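Side-chain contacts in transcriptional regulator (Vibrio vulnificus, PDB 4IVN), which probably represses transcription of the nan genes for sialic acid catabolism by binding DNA, and binds N-acetylmannosamine 6-phosphate: residues 33-36 and 37-40; 106-109 and 110-114. All blocks are in the same frame, centred on the assembly; numbering follows the deposited sequence.

Contact 1. Residues 33-36 and 37-40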
# COMPACT_ATOMS: atom_id res chain seq x y z
N ALA A 33 -20.83 -21.38 9.61
CA ALA A 33 -21.20 -19.98 9.55
C ALA A 33 -20.02 -19.06 9.74
O ALA A 33 -19.91 -18.04 9.04
CB ALA A 33 -22.30 -19.64 10.56
N HIS A 34 -19.13 -19.41 10.66
CA HIS A 34 -17.91 -18.63 10.81
C HIS A 34 -17.16 -18.50 9.49
O HIS A 34 -16.72 -17.39 9.11
CB HIS A 34 -16.97 -19.16 11.92
CG HIS A 34 -15.60 -18.48 11.93
ND1 HIS A 34 -15.30 -17.46 12.76
CD2 HIS A 34 -14.46 -18.67 11.10
CE1 HIS A 34 -14.03 -17.04 12.50
NE2 HIS A 34 -13.53 -17.80 11.50
N ASP A 35 -16.98 -19.61 8.78
CA ASP A 35 -16.22 -19.52 7.52
C ASP A 35 -16.99 -18.88 6.32
O ASP A 35 -16.39 -18.31 5.41
CB ASP A 35 -15.66 -20.88 7.08
CG ASP A 35 -14.69 -20.74 5.91
OD1 ASP A 35 -13.66 -20.03 6.03
OD2 ASP A 35 -14.98 -21.29 4.81
N VAL A 36 -18.32 -18.97 6.35
CA VAL A 36 -19.13 -18.44 5.29
C VAL A 36 -18.88 -16.90 5.18
O VAL A 36 -19.03 -16.34 4.08
CB VAL A 36 -20.65 -18.80 5.43
CG1 VAL A 36 -21.54 -18.02 4.42
CG2 VAL A 36 -20.88 -20.29 5.23
N GLN A 37 -18.56 -16.24 6.30
CA GLN A 37 -18.22 -14.77 6.31
C GLN A 37 -17.19 -14.43 5.24
O GLN A 37 -17.18 -13.33 4.65
CB GLN A 37 -17.57 -14.37 7.64
CG GLN A 37 -18.32 -14.68 8.89
CD GLN A 37 -17.58 -14.20 10.14
OE1 GLN A 37 -16.77 -14.92 10.73
NE2 GLN A 37 -17.91 -13.01 10.57
N PHE A 38 -16.32 -15.40 4.99
CA PHE A 38 -15.18 -15.16 4.09
C PHE A 38 -15.39 -15.77 2.71
O PHE A 38 -14.46 -15.75 1.93
CB PHE A 38 -13.85 -15.61 4.72
CG PHE A 38 -13.68 -15.16 6.15
CD1 PHE A 38 -13.43 -13.83 6.46
CD2 PHE A 38 -13.75 -16.09 7.20
CE1 PHE A 38 -13.29 -13.40 7.79
CE2 PHE A 38 -13.62 -15.68 8.52
CZ PHE A 38 -13.40 -14.32 8.82
N GLN A 39 -16.63 -16.24 2.40
CA GLN A 39 -16.87 -16.89 1.11
C GLN A 39 -17.62 -15.92 0.22
O GLN A 39 -18.42 -15.15 0.73
CB GLN A 39 -17.76 -18.15 1.27
CG GLN A 39 -17.02 -19.29 1.99
CD GLN A 39 -17.81 -20.61 2.03
OE1 GLN A 39 -18.69 -20.86 1.20
NE2 GLN A 39 -17.47 -21.46 2.98
N THR A 40 -17.36 -16.03 -1.07
CA THR A 40 -18.08 -15.31 -2.09
C THR A 40 -19.34 -16.07 -2.47
O THR A 40 -19.51 -17.22 -2.07
CB THR A 40 -17.22 -15.11 -3.35
OG1 THR A 40 -16.99 -16.38 -4.00
CG2 THR A 40 -15.90 -14.43 -2.96
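A first torsion of 171° carries the H34 imidazole past its own carbonyl carbon, toward F38, whose CG is anti to the carbonyl carbon and beside the backbone N, leaning the phenyl ring back over the last helical turn. The two rings form an offset edge-to-face pair: the edge of F38 is directed at the face of H34, and the planes stand 65° apart. The ring centres are 5.6 Å from each other. H34 NE2 and F38 CE2 make the closest touch between the rings, 3.7 Å. One face of the phenyl ring is also backed by Q37 CB, which lies over the ring centre.

D35 and Q39 supply the polar side of the contact. Q39 NE2 donates to D35 OD2 at 3.1 Å, a fairly straight bond (162° at the hydrogen). The oxygen lies nearly in the amide plane, but the donor reaches the carboxylate on its anti side and well out of its plane. Q39 NE2 has a second partner in the Y28 hydroxyl, so the amide bridges two points of helix 20-36, while Q39 OE1 takes a weak bond from N47 of helix 41-48.

The backbone reverses in a type I beta turn from V36 to Q39, closed by Q39 N on V36 O at 2.9 Å. F38 N bonds to D35 O, also at 2.9 Å. V36 turns the other way, its side chain packing on Y67 and L74 of helix 67-78. Beyond the turn, T40 OG1 accepts from D43 N as the N-cap of helix 41-48. A helix end, a tight turn and a new N-cap in succession form a helix-to-helix connection within the RpiR-family helix-turn-helix domain.

Contact 2. Residues 106-109 and 110-114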
# COMPACT_ATOMS: atom_id res chain seq x y z
N GLN A 106 3.97 -15.05 4.39
CA GLN A 106 4.51 -16.39 4.19
C GLN A 106 3.45 -17.29 3.57
O GLN A 106 3.75 -18.03 2.63
CB GLN A 106 5.03 -16.94 5.50
CG GLN A 106 6.18 -16.09 6.06
CD GLN A 106 6.60 -16.57 7.44
OE1 GLN A 106 5.80 -17.08 8.26
NE2 GLN A 106 7.88 -16.42 7.69
N ASP A 107 2.22 -17.21 4.06
CA ASP A 107 1.13 -17.93 3.39
C ASP A 107 0.96 -17.60 1.93
O ASP A 107 0.80 -18.51 1.14
CB ASP A 107 -0.18 -17.74 4.13
CG ASP A 107 -0.17 -18.41 5.48
OD1 ASP A 107 0.72 -19.24 5.73
OD2 ASP A 107 -1.06 -18.11 6.28
N THR A 108 0.98 -16.31 1.57
CA THR A 108 0.89 -15.89 0.16
C THR A 108 2.03 -16.46 -0.71
O THR A 108 1.79 -17.02 -1.80
CB THR A 108 0.81 -14.33 0.05
OG1 THR A 108 -0.39 -13.87 0.69
CG2 THR A 108 0.76 -13.86 -1.40
N ALA A 109 3.26 -16.32 -0.21
CA ALA A 109 4.42 -16.98 -0.83
C ALA A 109 4.22 -18.45 -1.09
O ALA A 109 4.57 -18.87 -2.17
CB ALA A 109 5.75 -16.74 -0.07
N LYS A 110 3.67 -19.24 -0.17
CA LYS A 110 3.56 -20.66 -0.45
C LYS A 110 2.53 -20.94 -1.50
O LYS A 110 2.73 -21.84 -2.31
CB LYS A 110 3.22 -21.52 0.77
CG LYS A 110 4.02 -21.27 2.03
CD LYS A 110 3.15 -21.65 3.23
CE LYS A 110 3.99 -22.03 4.45
NZ LYS A 110 3.14 -22.77 5.43
N LEU A 111 1.42 -20.19 -1.46
CA LEU A 111 0.29 -20.29 -2.40
C LEU A 111 0.56 -19.81 -3.81
O LEU A 111 -0.20 -20.12 -4.68
CB LEU A 111 -0.86 -19.36 -1.93
CG LEU A 111 -1.68 -19.57 -0.66
CD1 LEU A 111 -2.76 -18.48 -0.63
CD2 LEU A 111 -2.26 -20.98 -0.57
N ILE A 112 1.58 -18.97 -4.05
CA ILE A 112 1.74 -18.37 -5.39
C ILE A 112 1.88 -19.46 -6.46
O ILE A 112 2.59 -20.38 -6.31
CB ILE A 112 2.87 -17.30 -5.46
CG1 ILE A 112 2.27 -15.92 -5.16
CG2 ILE A 112 3.55 -17.27 -6.82
CD1 ILE A 112 3.24 -15.00 -4.43
N ASP A 113 1.07 -19.35 -7.49
CA ASP A 113 1.09 -20.32 -8.60
C ASP A 113 2.12 -19.79 -9.58
O ASP A 113 1.89 -18.76 -10.22
CB ASP A 113 -0.31 -20.34 -9.21
CG ASP A 113 -0.34 -20.98 -10.59
OD1 ASP A 113 0.63 -21.60 -11.02
OD2 ASP A 113 -1.36 -20.81 -11.24
N ARG A 114 3.26 -20.46 -9.65
CA ARG A 114 4.39 -19.94 -10.39
C ARG A 114 4.18 -20.04 -11.91
O ARG A 114 4.78 -19.23 -12.65
CB ARG A 114 5.68 -20.69 -9.99
CG ARG A 114 6.39 -20.06 -8.79
CD ARG A 114 5.85 -20.57 -7.45
NE ARG A 114 6.58 -20.12 -6.24
CZ ARG A 114 7.91 -19.96 -6.11
NH1 ARG A 114 8.75 -20.17 -7.11
NH2 ARG A 114 8.43 -19.55 -4.95
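The C-terminal end of helix 93-111 is built here, and T108 meets I112 one turn on: T108 CG2 and I112 CD1 lie 4.1 Å apart, the two side chains slanting past each other. I112 CD1 also rests 3.6 Å from T108 O. Both residues are buried against L246 of helix 237-257. The T108 hydroxyl stands beside the backbone N (chi1 -63°), with the methyl CG2 opposite that N; from there OG1 bonds to S104 O one turn back and to A226 N.

The backbone records how the helix finishes. K110 N reaches Q106 O at 3.1 Å and L111 N reaches D107 O at 3.2 Å, both regular i to i+4 bonds. The next, I112 N to T108 O, is weak, bent to 121° at the hydrogen, and I112 is the first residue to leave helical angles. D113 is then the N-cap of helix 114-126, its OD1 weakly bonded to K115 N.

Among the exposed residues, L111 CG packs 3.2 Å from D107 O, and the extended K110 chain starts over Q106 O, with CG 3.3 Å from it. K110 NZ stops 4.3 Å from D107 OD1, beyond salt-bridge range; the carboxylate's firm ion pair runs from D107 OD2 to R227. Toward the second subunit, A109 packs on its A98, and R114 makes a salt bridge to D92 of that subunit.

Contacts 1 and 2 are each a single unbroken run of chain across the end of a helix, but they belong to different helices and do not touch; their centres are about 22 Å apart. Both mix buried and exposed residues. In 33-40 an aromatic pair and an amide-carboxylate bond span the turn between two helices of the RpiR-family helix-turn-helix domain, and no other subunit reaches it. In 106-114 one aliphatic pair, side-chain carbons resting on carbonyl oxygens, and backbone bonds span the helix end; D107 and R114 find their charged partners elsewhere, and the second subunit packs alongside. Both runs contain the N-cap of the following helix.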